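Local coordinates for protein methylxanthine N3-demethylase NdmB (Pseudomonas putida, PDB 6ICL) that catalyses the Rieske oxygenase N3-demethylation of theobromine to 7-methylxanthine and formaldehyde, and also removes the N3-methyl group of 3-methylxanthine, caffeine and theophylline, at residues 59-63 and 278-282; 67-72 and 99-103; 161-165 and 270-274; 184-190 and 325-330; 217-223 and 366-371. All coordinates share one frame; numbering follows the deposited sequence.

Contact 1 (59-63 and 278-282); sequences VTLLG and SPVDN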
# COMPACT_ATOMS: atom_id res chain seq x y z
N VAL A 59 -25.74 -3.86 8.82
CA VAL A 59 -25.80 -2.41 8.84
C VAL A 59 -25.71 -1.98 10.29
O VAL A 59 -25.99 -2.75 11.21
CB VAL A 59 -27.09 -1.81 8.23
CG1 VAL A 59 -27.20 -2.10 6.74
CG2 VAL A 59 -28.35 -2.31 8.99
N THR A 60 -25.34 -0.72 10.50
CA THR A 60 -25.28 -0.14 11.83
C THR A 60 -26.19 1.08 11.87
O THR A 60 -26.14 1.93 10.98
CB THR A 60 -23.83 0.20 12.20
OG1 THR A 60 -23.07 -1.02 12.16
CG2 THR A 60 -23.74 0.78 13.61
N LEU A 61 -27.06 1.13 12.88
CA LEU A 61 -28.05 2.19 13.03
C LEU A 61 -28.06 2.60 14.49
O LEU A 61 -28.33 1.76 15.35
CB LEU A 61 -29.45 1.76 12.61
CG LEU A 61 -30.54 2.83 12.81
CD1 LEU A 61 -30.19 4.13 12.08
CD2 LEU A 61 -31.90 2.32 12.32
N LEU A 62 -27.76 3.87 14.75
CA LEU A 62 -27.76 4.41 16.10
C LEU A 62 -26.85 3.58 17.00
O LEU A 62 -27.15 3.35 18.17
CB LEU A 62 -29.18 4.50 16.67
CG LEU A 62 -30.06 5.57 16.02
CD1 LEU A 62 -31.51 5.47 16.50
CD2 LEU A 62 -29.51 6.95 16.32
N GLY A 63 -25.72 3.15 16.45
CA GLY A 63 -24.79 2.34 17.21
C GLY A 63 -25.15 0.88 17.30
O GLY A 63 -24.32 0.08 17.75
N SER A 278 -28.67 9.16 7.64
CA SER A 278 -28.93 8.11 8.61
C SER A 278 -27.94 8.18 9.76
O SER A 278 -26.73 8.21 9.52
CB SER A 278 -28.84 6.76 7.92
OG SER A 278 -29.16 5.73 8.84
N PRO A 279 -28.40 8.20 11.02
CA PRO A 279 -27.47 8.27 12.15
C PRO A 279 -26.80 6.93 12.43
O PRO A 279 -27.25 6.16 13.27
CB PRO A 279 -28.38 8.69 13.31
CG PRO A 279 -29.73 8.04 12.94
CD PRO A 279 -29.82 8.14 11.45
N VAL A 280 -25.70 6.67 11.74
CA VAL A 280 -25.00 5.39 11.85
C VAL A 280 -24.46 5.19 13.26
O VAL A 280 -24.72 4.17 13.91
CB VAL A 280 -23.88 5.30 10.80
CG1 VAL A 280 -23.00 4.09 11.08
CG2 VAL A 280 -24.49 5.22 9.38
N ASP A 281 -23.66 6.13 13.74
CA ASP A 281 -23.09 6.06 15.08
C ASP A 281 -22.76 7.49 15.51
O ASP A 281 -23.16 8.46 14.85
CB ASP A 281 -21.86 5.15 15.13
CG ASP A 281 -20.76 5.58 14.15
OD1 ASP A 281 -20.80 6.73 13.65
OD2 ASP A 281 -19.86 4.77 13.86
N ASN A 282 -21.99 7.60 16.58
CA ASN A 282 -21.71 8.91 17.16
C ASN A 282 -20.76 9.75 16.33
O ASN A 282 -20.57 10.93 16.67
CB ASN A 282 -21.14 8.74 18.57
CG ASN A 282 -19.78 8.05 18.57
OD1 ASN A 282 -19.66 6.90 18.16
ND2 ASN A 282 -18.76 8.76 19.04
O HOH W 1 -27.82 3.34 9.35
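Leu62 lays its CD2 methyl against the ring of Pro279, 3.6 Å from Pro279 CG, at the seam between the Rieske domain and the catalytic domain of this oxygenase. The two side chains lie at an oblique angle, a branched tip on the side of a rigid ring. Leu61 reaches the same proline differently: its CG stands anti to the backbone N (chi1 177°), which brings CD1 to 4.0 Å from Pro279 CG. His38 of strand 37-42 packs on both; Leu61 and Pro279 are buried here, which suits apolar side chains. On the other flank Thr60 turns its methyl to the backbone, with CG2 3.5 Å from Val280 O, while Val280 CG1 comes 4.1 Å from Thr60 CB. The two strands run at 102° to each other and do not pair as a sheet. They are instead pinned where 59-61 ends. Pro279 is the centre of an inverse gamma turn, and two successive carbonyls there take two successive amides: Leu62 N gives to Pro279 O at 2.8 Å, and Gly63 N to Val280 O. Gly63 has backbone angles at which a CB would press on the preceding carbonyl oxygen, a reason for glycine. Ser278 OG, also bonded to Pro39 O, accepts from a water 2.8 Å away, and that water donates its other proton to Thr60 O.

Contact 2 (67-72 and 99-103); sequences VLARLN and GKDYL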
# COMPACT_ATOMS: atom_id res chain seq x y z
N VAL A 67 -28.97 -7.04 11.39
CA VAL A 67 -28.89 -7.89 10.20
C VAL A 67 -30.15 -7.69 9.38
O VAL A 67 -31.26 -7.62 9.93
CB VAL A 67 -28.68 -9.37 10.57
CG1 VAL A 67 -29.75 -9.85 11.58
CG2 VAL A 67 -28.67 -10.24 9.32
N LEU A 68 -29.98 -7.52 8.07
CA LEU A 68 -31.07 -7.49 7.11
C LEU A 68 -31.07 -8.81 6.35
O LEU A 68 -30.01 -9.29 5.93
CB LEU A 68 -30.91 -6.33 6.13
CG LEU A 68 -30.77 -4.92 6.75
CD1 LEU A 68 -30.62 -3.87 5.67
CD2 LEU A 68 -31.97 -4.59 7.66
N ALA A 69 -32.25 -9.39 6.15
CA ALA A 69 -32.36 -10.55 5.29
C ALA A 69 -33.75 -10.55 4.68
O ALA A 69 -34.72 -10.09 5.29
CB ALA A 69 -32.13 -11.85 6.05
N ARG A 70 -33.84 -11.08 3.46
CA ARG A 70 -35.12 -11.17 2.78
C ARG A 70 -35.64 -12.58 2.99
O ARG A 70 -35.03 -13.54 2.50
CB ARG A 70 -35.01 -10.84 1.29
CG ARG A 70 -36.36 -10.96 0.59
CD ARG A 70 -36.53 -9.90 -0.46
NE ARG A 70 -35.38 -9.88 -1.34
CZ ARG A 70 -35.12 -8.92 -2.21
NH1 ARG A 70 -35.94 -7.89 -2.32
NH2 ARG A 70 -34.05 -9.00 -2.98
N LEU A 71 -36.73 -12.70 3.75
CA LEU A 71 -37.36 -13.97 4.08
C LEU A 71 -38.78 -13.93 3.53
O LEU A 71 -39.56 -13.04 3.89
CB LEU A 71 -37.38 -14.19 5.60
CG LEU A 71 -36.06 -14.17 6.38
CD1 LEU A 71 -36.29 -14.53 7.84
CD2 LEU A 71 -35.03 -15.11 5.76
N ASN A 72 -39.10 -14.87 2.63
CA ASN A 72 -40.44 -14.97 2.05
C ASN A 72 -40.86 -13.64 1.43
O ASN A 72 -41.94 -13.12 1.71
CB ASN A 72 -41.45 -15.43 3.09
CG ASN A 72 -40.97 -16.63 3.88
OD1 ASN A 72 -40.65 -17.66 3.29
ND2 ASN A 72 -40.89 -16.50 5.20
N GLY A 99 -40.83 -24.65 2.19
CA GLY A 99 -41.26 -23.40 1.60
C GLY A 99 -41.20 -22.16 2.48
O GLY A 99 -41.68 -21.11 2.04
N LYS A 100 -40.67 -22.23 3.70
CA LYS A 100 -40.50 -21.04 4.53
C LYS A 100 -39.02 -20.68 4.64
O LYS A 100 -38.18 -21.56 4.86
CB LYS A 100 -41.08 -21.24 5.94
CG LYS A 100 -42.59 -21.39 6.02
CD LYS A 100 -43.32 -20.08 5.72
CE LYS A 100 -44.82 -20.32 5.54
NZ LYS A 100 -45.43 -19.27 4.68
N ASP A 101 -38.72 -19.39 4.50
CA ASP A 101 -37.34 -18.91 4.62
C ASP A 101 -36.96 -18.64 6.07
O ASP A 101 -37.78 -18.21 6.89
CB ASP A 101 -37.15 -17.64 3.80
CG ASP A 101 -37.36 -17.88 2.33
OD1 ASP A 101 -37.20 -19.04 1.91
OD2 ASP A 101 -37.67 -16.91 1.60
N TYR A 102 -35.68 -18.85 6.36
CA TYR A 102 -35.14 -18.61 7.69
C TYR A 102 -33.76 -17.97 7.55
O TYR A 102 -33.07 -18.12 6.54
CB TYR A 102 -35.03 -19.91 8.51
CG TYR A 102 -36.38 -20.57 8.70
CD1 TYR A 102 -37.22 -20.21 9.75
CD2 TYR A 102 -36.84 -21.54 7.80
CE1 TYR A 102 -38.47 -20.79 9.91
CE2 TYR A 102 -38.10 -22.13 7.95
CZ TYR A 102 -38.90 -21.75 9.01
OH TYR A 102 -40.14 -22.33 9.16
N LEU A 103 -33.38 -17.26 8.59
CA LEU A 103 -32.04 -16.71 8.72
C LEU A 103 -31.23 -17.68 9.58
O LEU A 103 -31.52 -17.86 10.77
CB LEU A 103 -32.09 -15.32 9.32
CG LEU A 103 -30.76 -14.67 9.70
CD1 LEU A 103 -29.92 -14.43 8.46
CD2 LEU A 103 -31.10 -13.36 10.38
O HOH W 2 -40.30 -18.07 8.02
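Asn72 and Asp101 grip each other through two hydrogen bonds that each join a side chain to a backbone amide. Asn72 N gives to Asp101 OD2 at 2.7 Å, reaching the oxygen on its anti side and 25° out of the carboxylate plane. In return Asp101 N gives to Asn72 OD1 at 2.9 Å. The two side chains run alongside one another, pointing opposite ways, with amide and carboxylate planes only 10° apart, and in both CG lies anti to the carbonyl carbon, beside its own N. Short polar side chains suit this exchange, since each can reach the other's main chain. Asn72 ND2 bonds to Glu114 and also to a water that donates to Asp101 O. A leucine in place of Asn72 would probably leave Asp101 N without its acceptor and the water without one of its anchors. These strands run nearly antiparallel, 166° apart, but belong to the two different sheets of the Rieske domain: 67-71 to the six-stranded one, 100-103 to the smaller one near the [2Fe-2S] cluster. Between the sheets Leu71 lays CD2 against the backbone of the second strand, 3.6 Å from Tyr102 C. Farther along, Leu103 fills the gap with both methyls: CD2 meets Val67 CG1 tip to tip at 3.9 Å, and CD1 lies 4.2 Å from Ala69 CB. Val94 of strand 93-97 packs on Ala69 and Leu71.

Contact 3 (161-165 and 270-274); sequences PYLSD and RFVLW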
# COMPACT_ATOMS: atom_id res chain seq x y z
N PRO A 161 -40.00 9.05 5.81
CA PRO A 161 -39.88 10.40 5.26
C PRO A 161 -40.54 10.60 3.91
O PRO A 161 -40.66 9.69 3.09
CB PRO A 161 -38.36 10.58 5.17
CG PRO A 161 -37.88 9.90 6.47
CD PRO A 161 -38.81 8.68 6.61
N TYR A 162 -40.92 11.86 3.69
CA TYR A 162 -41.60 12.26 2.48
C TYR A 162 -40.62 12.47 1.33
O TYR A 162 -39.63 13.20 1.46
CB TYR A 162 -42.36 13.57 2.74
CG TYR A 162 -43.01 14.09 1.51
CD1 TYR A 162 -44.20 13.51 1.03
CD2 TYR A 162 -42.44 15.13 0.80
CE1 TYR A 162 -44.78 13.97 -0.11
CE2 TYR A 162 -43.02 15.61 -0.34
CZ TYR A 162 -44.19 15.03 -0.79
OH TYR A 162 -44.75 15.52 -1.93
N LEU A 163 -40.94 11.88 0.18
CA LEU A 163 -40.30 12.20 -1.09
C LEU A 163 -41.40 12.38 -2.12
O LEU A 163 -42.34 11.60 -2.18
CB LEU A 163 -39.33 11.09 -1.55
CG LEU A 163 -39.04 10.97 -3.04
CD1 LEU A 163 -38.11 12.07 -3.53
CD2 LEU A 163 -38.47 9.57 -3.39
N SER A 164 -41.29 13.43 -2.93
CA SER A 164 -42.31 13.70 -3.92
C SER A 164 -41.92 13.11 -5.27
O SER A 164 -40.73 13.02 -5.60
CB SER A 164 -42.55 15.21 -4.06
OG SER A 164 -41.47 15.86 -4.69
N ASP A 165 -42.93 12.70 -6.03
CA ASP A 165 -42.84 12.38 -7.46
C ASP A 165 -42.12 11.08 -7.79
O ASP A 165 -41.79 10.86 -8.96
CB ASP A 165 -42.14 13.49 -8.26
CG ASP A 165 -42.84 14.83 -8.16
OD1 ASP A 165 -42.52 15.60 -7.22
OD2 ASP A 165 -43.70 15.11 -9.01
N ARG A 270 -40.24 21.28 -12.98
CA ARG A 270 -39.83 21.00 -11.61
C ARG A 270 -38.66 20.02 -11.58
O ARG A 270 -38.48 19.20 -12.49
CB ARG A 270 -40.98 20.45 -10.81
CG ARG A 270 -42.05 21.46 -10.56
CD ARG A 270 -43.15 20.84 -9.73
NE ARG A 270 -43.34 19.47 -10.15
CZ ARG A 270 -43.37 18.44 -9.32
NH1 ARG A 270 -43.24 18.63 -8.02
NH2 ARG A 270 -43.55 17.21 -9.79
N PHE A 271 -37.87 20.13 -10.51
CA PHE A 271 -36.72 19.28 -10.24
C PHE A 271 -36.75 18.98 -8.75
O PHE A 271 -36.86 19.92 -7.96
CB PHE A 271 -35.43 20.01 -10.66
CG PHE A 271 -34.18 19.22 -10.49
CD1 PHE A 271 -33.74 18.39 -11.51
CD2 PHE A 271 -33.42 19.33 -9.33
CE1 PHE A 271 -32.54 17.66 -11.37
CE2 PHE A 271 -32.23 18.60 -9.18
CZ PHE A 271 -31.79 17.77 -10.21
N VAL A 272 -36.70 17.71 -8.37
CA VAL A 272 -36.69 17.32 -6.96
C VAL A 272 -35.31 16.79 -6.57
O VAL A 272 -34.80 15.86 -7.21
CB VAL A 272 -37.77 16.28 -6.64
CG1 VAL A 272 -37.66 15.86 -5.17
CG2 VAL A 272 -39.16 16.84 -6.93
N LEU A 273 -34.72 17.38 -5.54
CA LEU A 273 -33.51 16.87 -4.91
C LEU A 273 -33.88 16.48 -3.49
O LEU A 273 -34.44 17.30 -2.73
CB LEU A 273 -32.36 17.89 -4.94
CG LEU A 273 -30.98 17.38 -4.47
CD1 LEU A 273 -30.48 16.19 -5.32
CD2 LEU A 273 -29.92 18.49 -4.45
N TRP A 274 -33.61 15.24 -3.14
CA TRP A 274 -33.98 14.67 -1.86
C TRP A 274 -32.77 14.02 -1.22
O TRP A 274 -31.93 13.41 -1.90
CB TRP A 274 -35.11 13.66 -2.07
CG TRP A 274 -35.65 12.90 -0.86
CD1 TRP A 274 -36.80 13.18 -0.16
CD2 TRP A 274 -35.11 11.70 -0.29
NE1 TRP A 274 -36.99 12.23 0.82
CE2 TRP A 274 -35.98 11.31 0.76
CE3 TRP A 274 -33.98 10.91 -0.57
CZ2 TRP A 274 -35.75 10.16 1.55
CZ3 TRP A 274 -33.76 9.76 0.20
CH2 TRP A 274 -34.63 9.40 1.25
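Leu163 lies over one face of the Trp274 indole in a CH-pi contact, its CB 3.8 Å from the centroid of the five-membered ring. With CG of Trp274 anti to its backbone N (chi1 178°), the indole reaches the linker and crosses Leu163 at about a right angle. At the ring's edge Pro161 CB touches CZ2, while Val272 CG1 meets Leu163 CD1. Among the hydrogen bonds, Trp274 NE1 gives to Tyr162 O at 2.9 Å; the oxygen lies in the ring plane, but the donor stands 43° out of the carbonyl plane. A phenylalanine at Trp274 would probably leave Tyr162 O without this donor and cover less of Leu163. Asp165 and Arg270 form a salt bridge. Arg270 NH1 gives to Asp165 OD1 at 3.2 Å, on the syn side of that oxygen, somewhat out of the carboxylate plane; the placement of Asp165 OD2 and Arg270 NH2 is doubtful. Ser164 OG donates to the anti lone pair of Asp165 OD1, so two donors help fix the carboxylate. Arg270 NH1 also pairs with Glu261. Around the linker, Asn259 of strand 257-264 and Ile290 of strand 284-294 pack on Trp274; Trp148 of strand 146-150 touches the indole and Pro161.

Contact 4 (184-190 and 325-330); sequences VAERRWE and EIQTSE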
# COMPACT_ATOMS: atom_id res chain seq x y z
N VAL A 184 -21.97 13.97 12.23
CA VAL A 184 -23.26 13.49 12.67
C VAL A 184 -24.34 13.99 11.72
O VAL A 184 -24.17 14.96 10.97
CB VAL A 184 -23.55 13.92 14.12
CG1 VAL A 184 -22.61 13.18 15.06
CG2 VAL A 184 -23.41 15.44 14.28
N ALA A 185 -25.49 13.31 11.76
CA ALA A 185 -26.55 13.56 10.78
C ALA A 185 -27.12 14.99 10.86
O ALA A 185 -27.55 15.54 9.83
CB ALA A 185 -27.67 12.53 10.95
N GLU A 186 -27.14 15.60 12.05
CA GLU A 186 -27.62 16.99 12.13
C GLU A 186 -26.77 17.93 11.29
O GLU A 186 -27.30 18.83 10.63
CB GLU A 186 -27.65 17.49 13.59
CG GLU A 186 -28.68 16.81 14.49
CD GLU A 186 -28.20 15.45 15.02
OE1 GLU A 186 -29.03 14.67 15.53
OE2 GLU A 186 -26.98 15.17 14.92
N ARG A 187 -25.44 17.75 11.31
CA ARG A 187 -24.58 18.62 10.52
C ARG A 187 -24.86 18.46 9.03
O ARG A 187 -24.75 19.43 8.26
CB ARG A 187 -23.10 18.32 10.78
CG ARG A 187 -22.66 18.43 12.22
CD ARG A 187 -22.43 19.85 12.59
NE ARG A 187 -21.68 19.97 13.84
CZ ARG A 187 -21.58 21.12 14.50
NH1 ARG A 187 -22.18 22.19 14.00
NH2 ARG A 187 -20.90 21.19 15.64
N ARG A 188 -25.15 17.23 8.61
CA ARG A 188 -25.45 17.01 7.19
C ARG A 188 -26.75 17.69 6.78
O ARG A 188 -26.84 18.31 5.72
CB ARG A 188 -25.51 15.51 6.88
CG ARG A 188 -25.06 15.18 5.45
CD ARG A 188 -26.20 15.35 4.51
NE ARG A 188 -25.79 15.46 3.11
CZ ARG A 188 -25.41 16.60 2.53
NH1 ARG A 188 -25.34 17.73 3.23
NH2 ARG A 188 -25.07 16.60 1.25
N TRP A 189 -27.78 17.58 7.62
CA TRP A 189 -29.06 18.22 7.33
C TRP A 189 -28.91 19.74 7.25
O TRP A 189 -29.35 20.37 6.27
CB TRP A 189 -30.08 17.83 8.41
CG TRP A 189 -31.48 18.19 8.06
CD1 TRP A 189 -32.40 17.37 7.49
CD2 TRP A 189 -32.12 19.46 8.26
NE1 TRP A 189 -33.59 18.05 7.33
CE2 TRP A 189 -33.44 19.33 7.79
CE3 TRP A 189 -31.70 20.69 8.79
CZ2 TRP A 189 -34.36 20.39 7.83
CZ3 TRP A 189 -32.63 21.75 8.83
CH2 TRP A 189 -33.93 21.59 8.35
N GLU A 190 -28.25 20.34 8.24
CA GLU A 190 -28.08 21.80 8.21
C GLU A 190 -27.26 22.24 7.02
O GLU A 190 -27.49 23.33 6.48
CB GLU A 190 -27.43 22.29 9.49
CG GLU A 190 -28.28 22.03 10.72
CD GLU A 190 -27.70 22.69 11.94
OE1 GLU A 190 -26.55 23.17 11.87
OE2 GLU A 190 -28.39 22.73 12.98
N GLU A 325 -20.89 16.85 17.45
CA GLU A 325 -22.20 17.14 18.00
C GLU A 325 -22.46 18.64 18.02
O GLU A 325 -21.56 19.44 18.30
CB GLU A 325 -22.32 16.58 19.42
CG GLU A 325 -22.57 15.07 19.45
CD GLU A 325 -23.96 14.71 18.94
OE1 GLU A 325 -24.87 15.55 19.05
OE2 GLU A 325 -24.15 13.58 18.45
N ILE A 326 -23.70 19.02 17.68
CA ILE A 326 -24.14 20.41 17.82
C ILE A 326 -23.85 20.88 19.24
O ILE A 326 -24.22 20.21 20.21
CB ILE A 326 -25.65 20.52 17.52
CG1 ILE A 326 -25.98 20.01 16.12
CG2 ILE A 326 -26.12 21.95 17.69
CD1 ILE A 326 -25.14 20.62 15.07
N GLN A 327 -23.22 22.04 19.37
CA GLN A 327 -22.90 22.61 20.68
C GLN A 327 -23.77 23.81 20.99
O GLN A 327 -24.15 24.58 20.10
CB GLN A 327 -21.43 23.02 20.76
CG GLN A 327 -20.47 21.90 20.50
CD GLN A 327 -20.47 20.89 21.60
OE1 GLN A 327 -20.12 21.20 22.74
NE2 GLN A 327 -20.89 19.66 21.29
N THR A 328 -24.07 24.00 22.29
CA THR A 328 -24.92 25.13 22.70
C THR A 328 -24.23 26.48 22.48
O THR A 328 -24.91 27.50 22.32
CB THR A 328 -25.32 24.98 24.17
OG1 THR A 328 -24.13 24.90 24.96
CG2 THR A 328 -26.14 23.72 24.38
N SER A 329 -22.90 26.51 22.47
CA SER A 329 -22.16 27.75 22.33
C SER A 329 -22.11 28.29 20.90
O SER A 329 -21.59 29.39 20.69
CB SER A 329 -20.73 27.57 22.82
OG SER A 329 -19.96 26.89 21.84
N GLU A 330 -22.59 27.54 19.90
CA GLU A 330 -22.52 28.02 18.53
C GLU A 330 -23.37 29.28 18.35
O GLU A 330 -24.45 29.40 18.93
CB GLU A 330 -22.95 26.92 17.55
CG GLU A 330 -21.85 25.88 17.28
CD GLU A 330 -22.41 24.58 16.68
OE1 GLU A 330 -21.94 23.48 17.04
OE2 GLU A 330 -23.36 24.64 15.88
O HOH W 3 -25.56 16.95 16.92
O HOH W 4 -26.31 13.08 16.68
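Arg187 and Glu330 form a salt bridge, with Arg187 NH2 2.9 Å from Glu330 OE1. Their planes lie 20° apart, yet the carboxylate oxygen is met from above its plane, and Arg187 NH1 adds only weak bonds. Ile326 lies over one face of the guanidinium, its CD1 3.4 Å above the plane and toward the rim. A branched apolar side chain suits that place: CD1 covers the flat cation while Ile326 CG1 packs on Glu186 CB at 3.9 Å. Bending of Arg187 at chi2 (-80°) carries its end to the loop, where NE and NH2 also bond to Leu324 O and Pro323 O. Here the start of helix 185-192, in the catalytic domain, is fastened to the connection between helices 300-319 and 337-355. Beyond this first shell, Gln327 N donates to Glu330 OE1 at 3.0 Å from the face opposite to Arg187 NH2, which holds the carboxylate from both sides. Arg343 of helix 337-355 bridges Glu330 and Glu190. Two waters join Glu186 OE2 to the Glu325 carboxylate, a like-charged pair probably eased by Lys30, the salt-bridge partner of Glu325. Arg85 of a neighbouring subunit, part of its [2Fe-2S] cluster pocket, packs on Arg187.

Contact 5 (217-223 and 366-371); sequences VYVNRVD and TNVIEE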
# COMPACT_ATOMS: atom_id res chain seq x y z
N VAL A 217 -38.62 34.09 5.15
CA VAL A 217 -38.89 32.66 5.12
C VAL A 217 -39.72 32.29 6.33
O VAL A 217 -39.29 32.48 7.47
CB VAL A 217 -37.59 31.84 5.07
CG1 VAL A 217 -36.57 32.40 6.05
CG2 VAL A 217 -37.90 30.38 5.39
N TYR A 218 -40.91 31.77 6.09
CA TYR A 218 -41.73 31.22 7.15
C TYR A 218 -41.41 29.74 7.31
O TYR A 218 -41.36 29.00 6.32
CB TYR A 218 -43.21 31.42 6.84
CG TYR A 218 -43.63 32.87 6.89
CD1 TYR A 218 -43.62 33.56 8.10
CD2 TYR A 218 -44.01 33.55 5.74
CE1 TYR A 218 -44.00 34.89 8.16
CE2 TYR A 218 -44.40 34.89 5.80
CZ TYR A 218 -44.39 35.55 7.01
OH TYR A 218 -44.77 36.88 7.08
N VAL A 219 -41.20 29.33 8.55
CA VAL A 219 -40.89 27.94 8.87
C VAL A 219 -42.06 27.37 9.65
O VAL A 219 -42.36 27.84 10.76
CB VAL A 219 -39.59 27.82 9.68
CG1 VAL A 219 -39.30 26.36 9.95
CG2 VAL A 219 -38.44 28.52 8.94
N ASN A 220 -42.71 26.37 9.08
CA ASN A 220 -43.82 25.68 9.72
C ASN A 220 -43.42 24.28 10.16
O ASN A 220 -42.55 23.65 9.56
CB ASN A 220 -45.02 25.57 8.79
CG ASN A 220 -45.48 26.92 8.27
OD1 ASN A 220 -45.27 27.95 8.91
ND2 ASN A 220 -46.13 26.91 7.11
N ARG A 221 -44.10 23.80 11.20
CA ARG A 221 -44.14 22.39 11.56
C ARG A 221 -45.51 21.85 11.16
O ARG A 221 -46.53 22.30 11.68
CB ARG A 221 -43.93 22.20 13.06
CG ARG A 221 -42.63 22.77 13.63
CD ARG A 221 -42.52 22.31 15.07
NE ARG A 221 -41.42 22.90 15.82
CZ ARG A 221 -41.24 22.66 17.12
NH1 ARG A 221 -42.09 21.87 17.76
NH2 ARG A 221 -40.23 23.20 17.77
N VAL A 222 -45.52 20.90 10.23
CA VAL A 222 -46.75 20.34 9.67
C VAL A 222 -46.59 18.83 9.59
O VAL A 222 -45.77 18.33 8.80
CB VAL A 222 -47.06 20.93 8.28
CG1 VAL A 222 -48.31 20.31 7.72
CG2 VAL A 222 -47.15 22.45 8.34
N ASP A 223 -47.35 18.09 10.40
CA ASP A 223 -47.44 16.64 10.30
C ASP A 223 -46.06 15.97 10.33
O ASP A 223 -45.73 15.14 9.47
CB ASP A 223 -48.21 16.23 9.03
CG ASP A 223 -49.62 16.82 8.97
OD1 ASP A 223 -50.28 16.90 10.01
OD2 ASP A 223 -50.08 17.18 7.86
N THR A 366 -47.92 17.99 16.76
CA THR A 366 -48.54 19.32 16.88
C THR A 366 -48.05 20.26 15.79
O THR A 366 -46.86 20.60 15.74
CB THR A 366 -48.23 19.93 18.25
OG1 THR A 366 -48.85 19.14 19.28
CG2 THR A 366 -48.73 21.36 18.32
N ASN A 367 -48.95 20.70 14.92
CA ASN A 367 -48.56 21.64 13.89
C ASN A 367 -48.35 23.03 14.48
O ASN A 367 -48.95 23.39 15.50
CB ASN A 367 -49.59 21.68 12.77
CG ASN A 367 -49.64 20.38 12.01
OD1 ASN A 367 -48.99 19.41 12.40
ND2 ASN A 367 -50.39 20.35 10.93
N VAL A 368 -47.45 23.79 13.86
CA VAL A 368 -47.11 25.12 14.32
C VAL A 368 -46.86 25.96 13.08
O VAL A 368 -45.83 25.80 12.41
CB VAL A 368 -45.87 25.12 15.24
CG1 VAL A 368 -45.53 26.53 15.68
CG2 VAL A 368 -46.08 24.24 16.47
N ILE A 369 -47.80 26.84 12.75
CA ILE A 369 -47.71 27.69 11.57
C ILE A 369 -47.24 29.06 12.02
O ILE A 369 -47.83 29.65 12.94
CB ILE A 369 -49.07 27.78 10.86
CG1 ILE A 369 -49.64 26.38 10.66
CG2 ILE A 369 -48.95 28.53 9.54
CD1 ILE A 369 -48.69 25.42 9.95
N GLU A 370 -46.18 29.57 11.39
CA GLU A 370 -45.60 30.84 11.82
C GLU A 370 -46.61 31.96 11.59
O GLU A 370 -46.81 32.40 10.46
CB GLU A 370 -44.28 31.11 11.10
CG GLU A 370 -43.33 32.01 11.90
CD GLU A 370 -41.99 32.27 11.22
OE1 GLU A 370 -41.32 33.27 11.58
OE2 GLU A 370 -41.59 31.48 10.34
N GLU A 371 -47.24 32.39 12.69
CA GLU A 371 -48.25 33.47 12.79
C GLU A 371 -49.14 33.17 13.99
O GLU A 371 -48.90 33.65 15.10
CB GLU A 371 -49.13 33.62 11.53
CG GLU A 371 -49.35 35.07 11.08
CD GLU A 371 -48.09 35.68 10.45
OE1 GLU A 371 -48.01 36.93 10.35
OE2 GLU A 371 -47.19 34.91 10.07
O HOH W 5 -46.05 30.45 8.56
O HOH W 6 -44.61 20.31 17.17
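Residues near the C terminus pair here with an edge strand: 366-371, which follows helix 357-365, runs antiparallel to strand 219-222, the outermost strand of the seven-stranded sheet of the catalytic domain. A single bridge forms, Arg221 with Val368 as a hydrogen-bonded pair: Arg221 N gives to Val368 O at 2.9 Å and Val368 N to Arg221 O at 2.8 Å. Beyond this pair side chains stand in for the main chain. Asn367 OD1 accepts from Asp223 N at 2.9 Å, with the donor above the amide's carbonyl plane. Asn220 OD1 accepts from Glu370 N at 3.1 Å in a nearly straight bond (171°) and also takes a proton from a water that donates to Glu370 O. An asparagine suits both places, being short enough to offer an oxygen close to the backbone. Glu370, with CG anti to its own backbone N (chi1 -154°) and the chain extended beyond, sends OE2 to Val219 N at 2.8 Å, nearly along the C-O axis. The same carboxylate meets Tyr218 at the ring edge, the two planes 80° apart. Apolar contact is small: Ile369 CD1 rests 3.7 Å from Val222 CG2 and covers Asn220 CB. The extended Arg221 chain carries NH1 to a salt bridge with Glu348 and makes a cation-pi contact with Trp345; a water links NH1 to Thr366 O. With Lys337 also pairing with Glu370 OE2, the tail is held mainly by polar bonds at the surface, whose strength probably depends on Glu370 keeping its charge.

From the N terminus, contact 1 opens at strand 57-61, and its loop does not close until the end of strand 270-281. Nested within it in series, contact 2 closes at 99-103, joining two sheets of the Rieske domain, and contact 3 closes at 270-274, laying the linker after strand 146-150 on the catalytic sheet. Val59 touches Leu68 between contacts 1 and 2, on neighbouring strands. Contact 4 opens at 184-190 and closes at 325-330; contact 5 opens at 217-223, inside contact 4, and closes at 366-371. Each therefore crosses contacts 1 and 3, and the two cross each other. They bind the start of helix 185-192 to an interhelical loop, and the sheet's edge to the C-terminal residues.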